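Side-chain contacts in putative exported protein (Bordetella pertussis Tohama I, PDB 2PFZ), which binds pyroglutamic acid and probably serves as the extracytoplasmic solute receptor of a tripartite ATP-independent periplasmic (TRAP) transporter: residues 86-91 against 238-243; 10-15 against 186-191; 249-254 against 259-264; 76-81 against 96-101; 281-286 against 292-297. All coordinates share one frame; numbering follows the deposited sequence.

Contact 1 of 5, residues 86-91 against 238-243; sequences TGYDAS and RGWKLS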
# COMPACT_ATOMS: atom_id res chain seq x y z
N THR A 86 -7.37 -8.06 8.82
CA THR A 86 -7.31 -6.86 9.65
C THR A 86 -6.15 -6.93 10.66
O THR A 86 -6.23 -6.40 11.76
CB THR A 86 -8.65 -6.70 10.42
OG1 THR A 86 -8.92 -7.91 11.14
CG2 THR A 86 -9.81 -6.42 9.44
N GLY A 87 -5.06 -7.58 10.27
CA GLY A 87 -3.86 -7.64 11.10
C GLY A 87 -2.71 -8.12 10.25
O GLY A 87 -2.93 -8.56 9.12
N TYR A 88 -1.49 -8.05 10.78
CA TYR A 88 -0.29 -8.44 10.02
C TYR A 88 -0.28 -9.92 9.61
O TYR A 88 0.09 -10.25 8.48
CB TYR A 88 0.98 -8.06 10.78
CG TYR A 88 1.35 -6.60 10.61
CD1 TYR A 88 2.01 -6.16 9.46
CD2 TYR A 88 0.99 -5.64 11.58
CE1 TYR A 88 2.35 -4.81 9.28
CE2 TYR A 88 1.34 -4.28 11.40
CZ TYR A 88 2.01 -3.88 10.25
OH TYR A 88 2.38 -2.56 10.07
N ASP A 89 -0.68 -10.82 10.50
CA ASP A 89 -0.70 -12.24 10.15
C ASP A 89 -1.73 -12.55 9.07
O ASP A 89 -1.46 -13.26 8.09
CB ASP A 89 -0.94 -13.10 11.40
CG ASP A 89 -1.05 -14.58 11.07
OD1 ASP A 89 -0.05 -15.15 10.59
OD2 ASP A 89 -2.13 -15.15 11.30
N ALA A 90 -2.95 -12.04 9.26
CA ALA A 90 -3.98 -12.26 8.24
C ALA A 90 -3.56 -11.62 6.93
O ALA A 90 -3.78 -12.18 5.85
CB ALA A 90 -5.32 -11.69 8.71
N SER A 91 -2.93 -10.45 7.01
CA SER A 91 -2.46 -9.76 5.80
C SER A 91 -1.39 -10.59 5.07
O SER A 91 -1.44 -10.72 3.84
CB SER A 91 -1.85 -8.40 6.15
OG SER A 91 -1.33 -7.77 4.98
N ARG A 238 12.55 -7.82 5.98
CA ARG A 238 12.83 -6.59 6.70
C ARG A 238 11.65 -5.62 6.64
O ARG A 238 11.37 -4.94 7.61
CB ARG A 238 14.09 -5.91 6.14
CG ARG A 238 14.54 -4.62 6.87
CD ARG A 238 15.67 -3.90 6.14
NE ARG A 238 16.59 -4.82 5.52
CZ ARG A 238 16.81 -4.99 4.21
NH1 ARG A 238 16.18 -4.29 3.25
NH2 ARG A 238 17.70 -5.91 3.88
N GLY A 239 10.99 -5.53 5.48
CA GLY A 239 9.90 -4.56 5.27
C GLY A 239 8.68 -4.90 6.13
O GLY A 239 8.08 -4.01 6.77
N TRP A 240 8.31 -6.18 6.17
CA TRP A 240 7.20 -6.59 7.03
C TRP A 240 7.55 -6.35 8.50
O TRP A 240 6.71 -5.89 9.28
CB TRP A 240 6.83 -8.07 6.80
CG TRP A 240 6.02 -8.26 5.57
CD1 TRP A 240 6.48 -8.33 4.27
CD2 TRP A 240 4.59 -8.40 5.49
NE1 TRP A 240 5.43 -8.50 3.40
CE2 TRP A 240 4.26 -8.55 4.13
CE3 TRP A 240 3.57 -8.44 6.46
CZ2 TRP A 240 2.93 -8.71 3.70
CZ3 TRP A 240 2.24 -8.60 6.02
CH2 TRP A 240 1.94 -8.73 4.66
N LYS A 241 8.80 -6.66 8.84
CA LYS A 241 9.35 -6.42 10.18
C LYS A 241 9.24 -4.95 10.59
O LYS A 241 8.67 -4.63 11.65
CB LYS A 241 10.82 -6.90 10.23
CG LYS A 241 11.54 -6.72 11.57
CD LYS A 241 13.06 -6.99 11.40
CE LYS A 241 13.86 -6.69 12.69
NZ LYS A 241 13.26 -7.29 13.93
N LEU A 242 9.75 -4.05 9.75
CA LEU A 242 9.77 -2.62 10.09
C LEU A 242 8.36 -2.00 10.09
O LEU A 242 8.08 -1.11 10.88
CB LEU A 242 10.71 -1.83 9.17
CG LEU A 242 12.25 -1.93 9.40
CD1 LEU A 242 12.85 -3.36 9.73
CD2 LEU A 242 12.98 -1.30 8.21
N SER A 243 7.49 -2.52 9.22
CA SER A 243 6.13 -2.02 9.14
C SER A 243 5.41 -2.26 10.47
O SER A 243 4.85 -1.34 11.05
CB SER A 243 5.37 -2.71 8.01
OG SER A 243 4.09 -2.11 7.85

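Contact 2 of 5, residues 10-15 against 186-191; sequences PASNLH and GFDTKT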
# COMPACT_ATOMS: atom_id res chain seq x y z
N PRO A 10 8.45 9.51 0.42
CA PRO A 10 9.62 10.28 0.79
C PRO A 10 10.69 9.43 1.48
O PRO A 10 10.43 8.30 1.92
CB PRO A 10 9.05 11.34 1.74
CG PRO A 10 8.01 10.64 2.44
CD PRO A 10 7.35 9.76 1.39
N ALA A 11 11.90 9.96 1.59
CA ALA A 11 13.00 9.23 2.19
C ALA A 11 12.69 8.74 3.61
O ALA A 11 13.14 7.67 4.00
CB ALA A 11 14.28 10.09 2.18
N SER A 12 11.90 9.51 4.37
CA SER A 12 11.60 9.15 5.76
C SER A 12 10.56 8.02 5.88
O SER A 12 10.36 7.45 6.96
CB SER A 12 11.19 10.37 6.58
OG SER A 12 10.04 10.99 6.04
N ASN A 13 9.91 7.69 4.77
CA ASN A 13 8.89 6.65 4.78
C ASN A 13 9.48 5.23 4.94
O ASN A 13 10.53 4.90 4.33
CB ASN A 13 8.01 6.80 3.55
CG ASN A 13 7.07 5.63 3.34
OD1 ASN A 13 5.93 5.61 3.84
ND2 ASN A 13 7.54 4.65 2.61
N LEU A 14 8.81 4.42 5.76
CA LEU A 14 9.25 3.05 6.06
C LEU A 14 9.55 2.20 4.80
O LEU A 14 10.56 1.47 4.77
CB LEU A 14 8.28 2.33 7.03
CG LEU A 14 6.91 1.83 6.52
CD1 LEU A 14 6.99 0.39 5.98
CD2 LEU A 14 5.82 1.95 7.59
N HIS A 15 8.72 2.28 3.75
CA HIS A 15 9.00 1.51 2.52
C HIS A 15 10.29 1.97 1.84
O HIS A 15 11.00 1.17 1.25
CB HIS A 15 7.88 1.62 1.50
CG HIS A 15 6.61 0.95 1.92
ND1 HIS A 15 6.40 -0.41 1.82
CD2 HIS A 15 5.48 1.46 2.47
CE1 HIS A 15 5.20 -0.71 2.27
NE2 HIS A 15 4.61 0.41 2.67
N GLY A 186 0.15 9.49 8.23
CA GLY A 186 -0.28 10.58 9.13
C GLY A 186 0.89 11.34 9.72
O GLY A 186 0.92 12.57 9.69
N PHE A 187 1.86 10.60 10.26
CA PHE A 187 3.04 11.21 10.85
C PHE A 187 3.90 11.92 9.80
O PHE A 187 4.27 13.09 9.98
CB PHE A 187 3.88 10.17 11.59
CG PHE A 187 5.02 10.75 12.37
CD1 PHE A 187 4.80 11.31 13.63
CD2 PHE A 187 6.31 10.72 11.86
CE1 PHE A 187 5.87 11.86 14.36
CE2 PHE A 187 7.38 11.26 12.59
CZ PHE A 187 7.15 11.82 13.84
N ASP A 188 4.22 11.22 8.72
CA ASP A 188 5.16 11.74 7.72
C ASP A 188 4.68 12.99 6.97
O ASP A 188 5.48 13.69 6.33
CB ASP A 188 5.53 10.66 6.71
CG ASP A 188 6.43 9.58 7.28
OD1 ASP A 188 7.13 9.79 8.30
OD2 ASP A 188 6.45 8.51 6.67
N THR A 189 3.37 13.25 7.03
CA THR A 189 2.78 14.40 6.34
C THR A 189 2.35 15.45 7.37
O THR A 189 1.70 16.46 7.02
CB THR A 189 1.57 13.99 5.46
OG1 THR A 189 0.55 13.37 6.26
CG2 THR A 189 2.01 13.07 4.30
N LYS A 190 2.74 15.22 8.62
CA LYS A 190 2.33 16.04 9.76
C LYS A 190 0.83 16.33 9.76
O LYS A 190 0.41 17.48 9.91
CB LYS A 190 3.15 17.34 9.80
CG LYS A 190 4.60 17.10 10.11
CD LYS A 190 5.19 18.25 10.93
CE LYS A 190 5.80 19.31 10.04
NZ LYS A 190 7.27 19.10 9.95
N THR A 191 0.03 15.27 9.58
CA THR A 191 -1.44 15.34 9.55
C THR A 191 -2.02 15.90 10.85
O THR A 191 -3.06 16.55 10.85
CB THR A 191 -2.04 13.94 9.21
OG1 THR A 191 -1.82 13.70 7.83
CG2 THR A 191 -3.56 13.88 9.44
O HOH W 1 8.89 8.10 9.25
O HOH W 2 6.89 5.83 7.49

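Contact 3 of 5, residues 249-254 against 259-264; sequences WYKEQL and MAIIAP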
# COMPACT_ATOMS: atom_id res chain seq x y z
N TRP A 249 5.10 2.80 17.27
CA TRP A 249 5.88 4.04 17.40
C TRP A 249 5.14 5.22 16.76
O TRP A 249 5.09 6.30 17.35
CB TRP A 249 7.30 3.87 16.82
CG TRP A 249 8.22 5.04 17.10
CD1 TRP A 249 9.08 5.17 18.15
CD2 TRP A 249 8.36 6.21 16.30
NE1 TRP A 249 9.76 6.38 18.06
CE2 TRP A 249 9.33 7.03 16.93
CE3 TRP A 249 7.75 6.66 15.12
CZ2 TRP A 249 9.70 8.28 16.42
CZ3 TRP A 249 8.13 7.90 14.60
CH2 TRP A 249 9.09 8.70 15.26
N TYR A 250 4.53 5.01 15.60
CA TYR A 250 3.87 6.12 14.93
C TYR A 250 2.64 6.55 15.71
O TYR A 250 2.42 7.75 15.86
CB TYR A 250 3.50 5.83 13.47
CG TYR A 250 4.68 5.84 12.52
CD1 TYR A 250 5.39 7.03 12.23
CD2 TYR A 250 5.10 4.66 11.91
CE1 TYR A 250 6.48 7.02 11.37
CE2 TYR A 250 6.18 4.65 11.04
CZ TYR A 250 6.86 5.82 10.77
OH TYR A 250 7.94 5.77 9.93
N LYS A 251 1.86 5.59 16.19
CA LYS A 251 0.66 5.88 16.97
C LYS A 251 0.96 6.70 18.23
O LYS A 251 0.29 7.70 18.50
CB LYS A 251 -0.10 4.59 17.33
CG LYS A 251 -1.06 4.15 16.22
CD LYS A 251 -1.15 2.65 16.04
CE LYS A 251 -1.34 1.89 17.31
NZ LYS A 251 -1.83 0.49 17.01
N GLU A 252 1.99 6.30 18.98
CA GLU A 252 2.40 7.00 20.20
C GLU A 252 3.02 8.37 19.87
O GLU A 252 2.84 9.32 20.61
CB GLU A 252 3.40 6.16 21.02
CG GLU A 252 2.83 4.84 21.56
CD GLU A 252 1.61 5.03 22.44
OE1 GLU A 252 1.72 5.76 23.45
OE2 GLU A 252 0.54 4.47 22.11
N GLN A 253 3.72 8.47 18.75
CA GLN A 253 4.28 9.75 18.34
C GLN A 253 3.17 10.71 17.88
O GLN A 253 3.20 11.87 18.23
CB GLN A 253 5.38 9.57 17.28
CG GLN A 253 6.43 10.69 17.26
CD GLN A 253 7.44 10.64 18.42
OE1 GLN A 253 8.21 11.59 18.59
NE2 GLN A 253 7.44 9.56 19.20
N LEU A 254 2.19 10.22 17.14
CA LEU A 254 1.01 11.01 16.77
C LEU A 254 0.30 11.53 18.02
O LEU A 254 -0.12 12.71 18.07
CB LEU A 254 0.03 10.18 15.92
CG LEU A 254 0.46 9.97 14.46
CD1 LEU A 254 -0.41 8.93 13.77
CD2 LEU A 254 0.41 11.27 13.67
N MET A 259 -2.71 14.26 18.59
CA MET A 259 -3.79 13.50 17.94
C MET A 259 -4.42 12.52 18.95
O MET A 259 -3.71 11.95 19.78
CB MET A 259 -3.24 12.75 16.72
CG MET A 259 -4.28 12.26 15.71
SD MET A 259 -3.49 11.52 14.26
CE MET A 259 -2.97 12.98 13.40
N ALA A 260 -5.73 12.36 18.89
CA ALA A 260 -6.39 11.34 19.70
C ALA A 260 -6.30 10.05 18.91
O ALA A 260 -6.78 9.98 17.79
CB ALA A 260 -7.85 11.70 19.93
N ILE A 261 -5.66 9.04 19.50
CA ILE A 261 -5.70 7.69 18.94
C ILE A 261 -6.85 6.89 19.57
O ILE A 261 -6.83 6.61 20.77
CB ILE A 261 -4.35 6.96 19.14
CG1 ILE A 261 -3.16 7.90 18.84
CG2 ILE A 261 -4.31 5.67 18.28
CD1 ILE A 261 -3.11 8.50 17.41
N ILE A 262 -7.84 6.52 18.76
CA ILE A 262 -9.09 6.00 19.28
C ILE A 262 -9.41 4.60 18.73
O ILE A 262 -9.51 4.42 17.53
CB ILE A 262 -10.30 6.96 18.93
CG1 ILE A 262 -9.98 8.42 19.30
CG2 ILE A 262 -11.58 6.48 19.63
CD1 ILE A 262 -10.78 9.47 18.54
N ALA A 263 -9.56 3.61 19.62
CA ALA A 263 -10.09 2.31 19.19
C ALA A 263 -11.53 2.49 18.72
O ALA A 263 -12.32 3.20 19.36
CB ALA A 263 -10.00 1.26 20.28
N PRO A 264 -11.89 1.82 17.61
CA PRO A 264 -13.23 1.94 17.04
C PRO A 264 -14.28 1.23 17.91
O PRO A 264 -13.99 0.19 18.49
CB PRO A 264 -13.08 1.25 15.69
CG PRO A 264 -12.07 0.19 15.95
CD PRO A 264 -11.06 0.86 16.84

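Contact 4 of 5, residues 76-81 against 96-101; sequences YELDGL and QAQKPF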
# COMPACT_ATOMS: atom_id res chain seq x y z
N TYR A 76 -5.58 -6.76 -8.15
CA TYR A 76 -4.95 -5.59 -7.53
C TYR A 76 -5.76 -5.01 -6.37
O TYR A 76 -5.21 -4.31 -5.52
CB TYR A 76 -4.71 -4.50 -8.58
CG TYR A 76 -3.57 -4.85 -9.46
CD1 TYR A 76 -2.26 -4.95 -8.94
CD2 TYR A 76 -3.77 -5.13 -10.81
CE1 TYR A 76 -1.19 -5.31 -9.75
CE2 TYR A 76 -2.68 -5.50 -11.65
CZ TYR A 76 -1.41 -5.59 -11.10
OH TYR A 76 -0.31 -5.94 -11.88
N GLU A 77 -7.06 -5.32 -6.35
CA GLU A 77 -8.01 -4.74 -5.38
C GLU A 77 -8.00 -5.44 -4.03
O GLU A 77 -8.33 -4.82 -3.00
CB GLU A 77 -9.43 -4.73 -5.96
CG GLU A 77 -10.48 -4.09 -5.03
CD GLU A 77 -11.86 -3.96 -5.64
OE1 GLU A 77 -12.05 -4.30 -6.82
OE2 GLU A 77 -12.77 -3.49 -4.92
N LEU A 78 -7.60 -6.72 -4.02
CA LEU A 78 -7.78 -7.64 -2.92
C LEU A 78 -7.36 -7.13 -1.55
O LEU A 78 -8.15 -7.18 -0.60
CB LEU A 78 -7.15 -9.02 -3.25
CG LEU A 78 -7.39 -10.14 -2.21
CD1 LEU A 78 -8.89 -10.38 -1.92
CD2 LEU A 78 -6.72 -11.45 -2.68
N ASP A 79 -6.13 -6.63 -1.43
CA ASP A 79 -5.65 -6.16 -0.12
C ASP A 79 -6.19 -4.78 0.32
O ASP A 79 -5.80 -4.27 1.38
CB ASP A 79 -4.11 -6.26 -0.01
CG ASP A 79 -3.37 -5.20 -0.81
OD1 ASP A 79 -3.93 -4.12 -1.13
OD2 ASP A 79 -2.16 -5.44 -1.08
N GLY A 80 -7.10 -4.20 -0.48
CA GLY A 80 -7.78 -2.97 -0.10
C GLY A 80 -9.21 -3.20 0.33
O GLY A 80 -9.93 -2.25 0.66
N LEU A 81 -9.69 -4.45 0.26
CA LEU A 81 -11.08 -4.73 0.69
C LEU A 81 -11.13 -4.62 2.21
O LEU A 81 -10.30 -5.23 2.87
CB LEU A 81 -11.48 -6.15 0.27
CG LEU A 81 -11.56 -6.37 -1.25
CD1 LEU A 81 -11.89 -7.86 -1.52
CD2 LEU A 81 -12.59 -5.44 -1.91
N GLN A 96 -0.03 -14.37 0.61
CA GLN A 96 0.39 -15.69 0.11
C GLN A 96 -0.65 -16.33 -0.81
O GLN A 96 -0.30 -16.92 -1.83
CB GLN A 96 0.75 -16.61 1.28
CG GLN A 96 2.00 -16.16 2.05
CD GLN A 96 3.21 -15.86 1.16
OE1 GLN A 96 3.61 -14.71 1.00
NE2 GLN A 96 3.81 -16.89 0.61
N ALA A 97 -1.93 -16.16 -0.46
CA ALA A 97 -3.06 -16.59 -1.29
C ALA A 97 -3.11 -15.83 -2.65
O ALA A 97 -3.38 -16.42 -3.72
CB ALA A 97 -4.35 -16.37 -0.52
N GLN A 98 -2.82 -14.54 -2.59
CA GLN A 98 -2.89 -13.66 -3.78
C GLN A 98 -1.70 -13.82 -4.71
O GLN A 98 -1.81 -13.61 -5.93
CB GLN A 98 -2.89 -12.20 -3.29
CG GLN A 98 -2.96 -11.11 -4.34
CD GLN A 98 -2.76 -9.71 -3.72
OE1 GLN A 98 -2.04 -9.57 -2.73
NE2 GLN A 98 -3.38 -8.69 -4.32
N LYS A 99 -0.56 -14.15 -4.12
CA LYS A 99 0.73 -14.00 -4.79
C LYS A 99 0.81 -14.73 -6.14
O LYS A 99 1.24 -14.13 -7.12
CB LYS A 99 1.85 -14.46 -3.86
CG LYS A 99 3.23 -14.01 -4.31
CD LYS A 99 4.34 -14.49 -3.39
CE LYS A 99 5.69 -13.87 -3.81
NZ LYS A 99 6.83 -14.27 -2.91
N PRO A 100 0.39 -16.01 -6.20
CA PRO A 100 0.51 -16.70 -7.50
C PRO A 100 -0.28 -16.02 -8.63
O PRO A 100 0.15 -15.99 -9.80
CB PRO A 100 -0.03 -18.12 -7.21
CG PRO A 100 0.05 -18.26 -5.71
CD PRO A 100 -0.17 -16.90 -5.16
N PHE A 101 -1.44 -15.48 -8.28
CA PHE A 101 -2.26 -14.77 -9.24
C PHE A 101 -1.69 -13.39 -9.63
O PHE A 101 -1.85 -12.96 -10.77
CB PHE A 101 -3.70 -14.66 -8.73
CG PHE A 101 -4.38 -15.99 -8.61
CD1 PHE A 101 -5.15 -16.49 -9.66
CD2 PHE A 101 -4.24 -16.77 -7.46
CE1 PHE A 101 -5.76 -17.74 -9.57
CE2 PHE A 101 -4.86 -18.02 -7.36
CZ PHE A 101 -5.63 -18.49 -8.42

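Contact 5 of 5, residues 281-286 against 292-297; sequences DDWLKK and QAMIDA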
# COMPACT_ATOMS: atom_id res chain seq x y z
N ASP A 281 -18.37 -9.13 -2.12
CA ASP A 281 -19.35 -9.63 -3.09
C ASP A 281 -19.10 -9.04 -4.49
O ASP A 281 -18.96 -9.78 -5.49
CB ASP A 281 -20.79 -9.38 -2.64
CG ASP A 281 -21.80 -10.06 -3.55
OD1 ASP A 281 -21.78 -11.30 -3.62
OD2 ASP A 281 -22.58 -9.36 -4.21
N ASP A 282 -19.00 -7.72 -4.57
CA ASP A 282 -18.75 -7.05 -5.84
C ASP A 282 -17.45 -7.60 -6.45
O ASP A 282 -17.39 -7.88 -7.66
CB ASP A 282 -18.58 -5.54 -5.62
CG ASP A 282 -19.87 -4.83 -5.27
OD1 ASP A 282 -20.95 -5.40 -5.46
OD2 ASP A 282 -19.78 -3.66 -4.81
N TRP A 283 -16.43 -7.77 -5.62
CA TRP A 283 -15.10 -8.21 -6.07
C TRP A 283 -15.16 -9.63 -6.63
O TRP A 283 -14.67 -9.90 -7.72
CB TRP A 283 -14.07 -8.09 -4.93
CG TRP A 283 -12.67 -8.45 -5.37
CD1 TRP A 283 -11.79 -7.65 -6.03
CD2 TRP A 283 -12.02 -9.71 -5.19
NE1 TRP A 283 -10.61 -8.32 -6.27
CE2 TRP A 283 -10.73 -9.59 -5.76
CE3 TRP A 283 -12.40 -10.92 -4.61
CZ2 TRP A 283 -9.81 -10.64 -5.75
CZ3 TRP A 283 -11.49 -11.98 -4.62
CH2 TRP A 283 -10.21 -11.82 -5.17
N LEU A 284 -15.82 -10.53 -5.90
CA LEU A 284 -16.02 -11.91 -6.37
C LEU A 284 -16.70 -11.92 -7.75
O LEU A 284 -16.28 -12.65 -8.66
CB LEU A 284 -16.82 -12.69 -5.33
CG LEU A 284 -16.19 -13.71 -4.36
CD1 LEU A 284 -14.69 -13.85 -4.43
CD2 LEU A 284 -16.66 -13.55 -2.90
N LYS A 285 -17.71 -11.08 -7.91
CA LYS A 285 -18.41 -10.94 -9.20
C LYS A 285 -17.51 -10.44 -10.33
O LYS A 285 -17.56 -10.98 -11.44
CB LYS A 285 -19.66 -10.07 -9.04
CG LYS A 285 -20.81 -10.80 -8.37
CD LYS A 285 -21.99 -9.88 -8.11
CE LYS A 285 -23.02 -10.56 -7.22
NZ LYS A 285 -23.94 -9.54 -6.66
N LYS A 286 -16.67 -9.43 -10.06
CA LYS A 286 -15.72 -8.97 -11.05
C LYS A 286 -14.66 -10.02 -11.35
O LYS A 286 -14.21 -10.15 -12.48
CB LYS A 286 -14.96 -7.72 -10.60
CG LYS A 286 -15.78 -6.52 -10.20
CD LYS A 286 -14.83 -5.38 -9.87
CE LYS A 286 -15.14 -4.80 -8.50
NZ LYS A 286 -14.22 -3.66 -8.20
N GLN A 292 -12.63 -16.45 -6.44
CA GLN A 292 -12.97 -17.57 -5.58
C GLN A 292 -11.76 -18.40 -5.16
O GLN A 292 -11.63 -18.75 -4.00
CB GLN A 292 -14.01 -18.49 -6.23
CG GLN A 292 -14.83 -19.34 -5.21
CD GLN A 292 -15.43 -18.51 -4.08
OE1 GLN A 292 -16.28 -17.65 -4.31
NE2 GLN A 292 -15.00 -18.77 -2.84
N ALA A 293 -10.85 -18.69 -6.08
CA ALA A 293 -9.67 -19.47 -5.75
C ALA A 293 -8.82 -18.74 -4.73
O ALA A 293 -8.34 -19.36 -3.79
CB ALA A 293 -8.85 -19.78 -7.00
N MET A 294 -8.65 -17.43 -4.91
CA MET A 294 -7.83 -16.64 -3.98
C MET A 294 -8.48 -16.66 -2.61
O MET A 294 -7.82 -16.89 -1.61
CB MET A 294 -7.68 -15.20 -4.47
CG MET A 294 -6.62 -15.07 -5.57
SD MET A 294 -6.35 -13.40 -6.16
CE MET A 294 -7.31 -13.43 -7.68
N ILE A 295 -9.78 -16.42 -2.57
CA ILE A 295 -10.46 -16.34 -1.29
C ILE A 295 -10.45 -17.71 -0.58
O ILE A 295 -10.25 -17.77 0.64
CB ILE A 295 -11.86 -15.66 -1.43
CG1 ILE A 295 -12.08 -14.61 -0.33
CG2 ILE A 295 -12.96 -16.68 -1.58
CD1 ILE A 295 -11.18 -13.34 -0.51
N ASP A 296 -10.62 -18.79 -1.34
CA ASP A 296 -10.52 -20.14 -0.77
C ASP A 296 -9.14 -20.40 -0.19
O ASP A 296 -9.04 -20.88 0.94
CB ASP A 296 -10.92 -21.23 -1.77
CG ASP A 296 -12.42 -21.22 -2.11
OD1 ASP A 296 -13.22 -20.51 -1.44
OD2 ASP A 296 -12.81 -21.94 -3.03
N ALA A 297 -8.08 -20.07 -0.95
CA ALA A 297 -6.71 -20.26 -0.45
C ALA A 297 -6.44 -19.44 0.80
O ALA A 297 -5.75 -19.89 1.70
CB ALA A 297 -5.66 -19.95 -1.53

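Contact 1 of 5, residues 86-91 against 238-243
The backbones of Tyr88 and Trp240 stand well apart, 8.3 Å between their CA atoms, so the first turn of helix 88-107 reaches the middle of helix 222-256 through long aromatic side chains. The Tyr88 ring spans the separation: its hydroxyl donates to Ser243, with OH 2.8 Å from Ser243 OG, and that oxygen lies in the plane of the phenol at its edge. With OG anti to the backbone N (chi1 -174°), Ser243 presents it to Tyr88, and the same oxygen is hydrogen-bonded to Ala118 O, which ties the small hydroxyl to a strand as well. Trp240 brings the benzene end of its indole between the helices, where CH2 lies 3.4 Å from Ser91 OG at the ring edge. The short serine side chain lets the indole edge come close to helix 88-107. Tyr88 CD1 and Trp240 CE3 touch at 4.1 Å. Trp240 NE1 bonds to Ser116 O, so strand 111-118 packs against the indole that joins helices 88-107 and 222-256.

Contact 2 of 5, residues 10-15 against 186-191
Asp188 pushes its carboxylate toward the turn at 10-13, and the close part of the contact is narrow: OD2 comes within 3.6 Å of Asn13 CA. Asn13 CB lies slightly farther off, and the amide and carboxylate planes are turned 70° apart. The looser side is at Ser12, an exposed residue whose OG stays 3.9 Å from Asp188 OD1. Water fills in for direct bonds here. One molecule donates both to Asp188 OD1, at 2.6 Å, and to Ser12 O; a second donates to Asp188 OD2, at 2.8 Å, and accepts from Leu14 N. Each segment holds a helix terminus: a type I beta turn, Pro10 to Asn13, leads to the N-cap Asn13 of helix 14-30, while helix 183-188 ends in a Schellman motif with Lys190 as C-prime residue, Thr191 N bonding Gly186 O at 2.8 Å. An acidic residue suits this place, since the second water links its charge to an amide of a helix's first turn. Asn13 also packs on Trp119 of the pyroglutamic acid pocket.

Contact 3 of 5, residues 249-254 against 259-264
This is a local contact between the end of a helix and the strand that follows it: residues 249-254, late in helix 222-256, pack against the chain that continues as strand 260-262, an outermost strand of the six-stranded mixed sheet. Leu254 and Met259 lie closest in backbone, and a hydrogen bond joins them, Met259 N giving to Leu254 O at 3.1 Å. Its N-H points at the oxygen fairly directly (161°), although the donor is tilted 32° from the carbonyl plane. The two side chains lie side by side and point the same way. Met259 starts with CG anti to its backbone N (chi1 -163°) and bends at its last torsion, bringing CE to 3.8 Å from Leu254 CD2. The flexible thioether suits this place because it can follow the branched leucine end, which SD also touches. Farther along the strand, Ile261 turns its side chain to the helix: CD1 packs 3.9 Å from Leu254 CB, while CG1 reaches 3.5 Å from Lys251 O. Lys251 crosses Ile261 at about a right angle, its CG meeting Ile261 CG2, 4.1 Å away. Strand 260-262 pairs with strand 197-199, Ala260 and Ile262 bonding to Phe198. The backbone bond thus sets Met259 at the helix end and the apolar chains seal strand to helix, while the lysine charge is carried out to a salt bridge with Asp200.

Contact 4 of 5, residues 76-81 against 96-101
Leu78 and Gln98 run alongside each other, pointing opposite ways, and join a short 3-10 turn, residues 78-80, to the middle of helix 88-107 in this family 7 solute-binding fold. Both side chains leave the backbone with CG anti to N, Gln98 at chi1 -180°, and the glutamine stays extended beyond CG. It therefore follows the length of the leucine: Leu78 CD2 lies 4.0 Å from Gln98 CB near the helix, whereas Leu78 CB lies 3.9 Å from Gln98 NE2 at the far end. Leucine suits the place because its methyl packs on the glutamine's methylenes, and glutamine because its long stem carries an amide to the polar atoms around the turn. That amide is buried but satisfied at both of its atoms: NE2 gives a hydrogen bond to Val75 O, just before the turn, and OE1 accepts one from Lys207. Asp79, also pointing toward the helix, forms a salt bridge with the same lysine, so Lys207 serves both oxygens. The shared ammonium probably offsets the negative charge of Asp79 beside the amide oxygen. Leu78 also packs on Trp283 of helix 266-287 and on Leu94. The two acceptors, Asp79 OD2 and Gln98 OE1, are 4.4 Å apart.

Contact 5 of 5, residues 281-286 against 292-297
The indole of Trp283 is met obliquely by two side chains from the next helix: the methyl CE of Met294 approaches CH2 to 4.2 Å, and CD1 of Ile295 comes to 4.3 Å from CZ3. Together they pack two consecutive C-terminal helices, 266-287 and 289-299, at an angle; their short segments pass at 10.5 Å with their directions 129° apart. Trp283 has CG anti to its backbone N (chi1 -176°), which sends the ring toward the second helix, and it crosses Met294 at about a right angle. A large flat residue suits this wide spacing. Its NE1 is hydrogen-bonded to Pro74 O, which fixes the polar end of the ring. It also packs on Leu78 and Leu81, in the loop before helix 88-107, and Met294 touches Phe101 of that helix.

Leu284, next along the helix, packs with CD1 4.4 Å from Ile295 CG2 and 3.9 Å from Gln292 N. Leu284 and Gln292 lie at a slant to each other, and the bent glutamine chain lays its carbonyl oxygen against Leu284 CG. The amide nitrogen is tied within its own helix: Gln292 NE2 donates to Asp296 OD1 at 2.9 Å, meeting the carboxylate from above its plane while the oxygen lies in the amide plane.

The five contacts fall into two groups; helix 222-256 runs through the first, and helix 88-107 ties it to the second. Contacts 1 and 3 share helix 222-256, centres 18 Å apart, and contact 2 touches each: Leu14 packs on Ser243, and Phe187 on Tyr250 and Gln253. Contacts 4 and 5, centres 10 Å apart, are joined by the Glu77-Lys286 salt bridge. Contacts 2 and 5 lie 33 Å apart. Contacts 1 and 2 cross along the sequence and bring distant segments together near the pyroglutamic acid, about 8 Å from the Ser243 side chain and 6 Å from that of Asn13. Contacts 4, 3 and 5, in chain order, join pieces close in sequence; 3 and 5 build outlying parts.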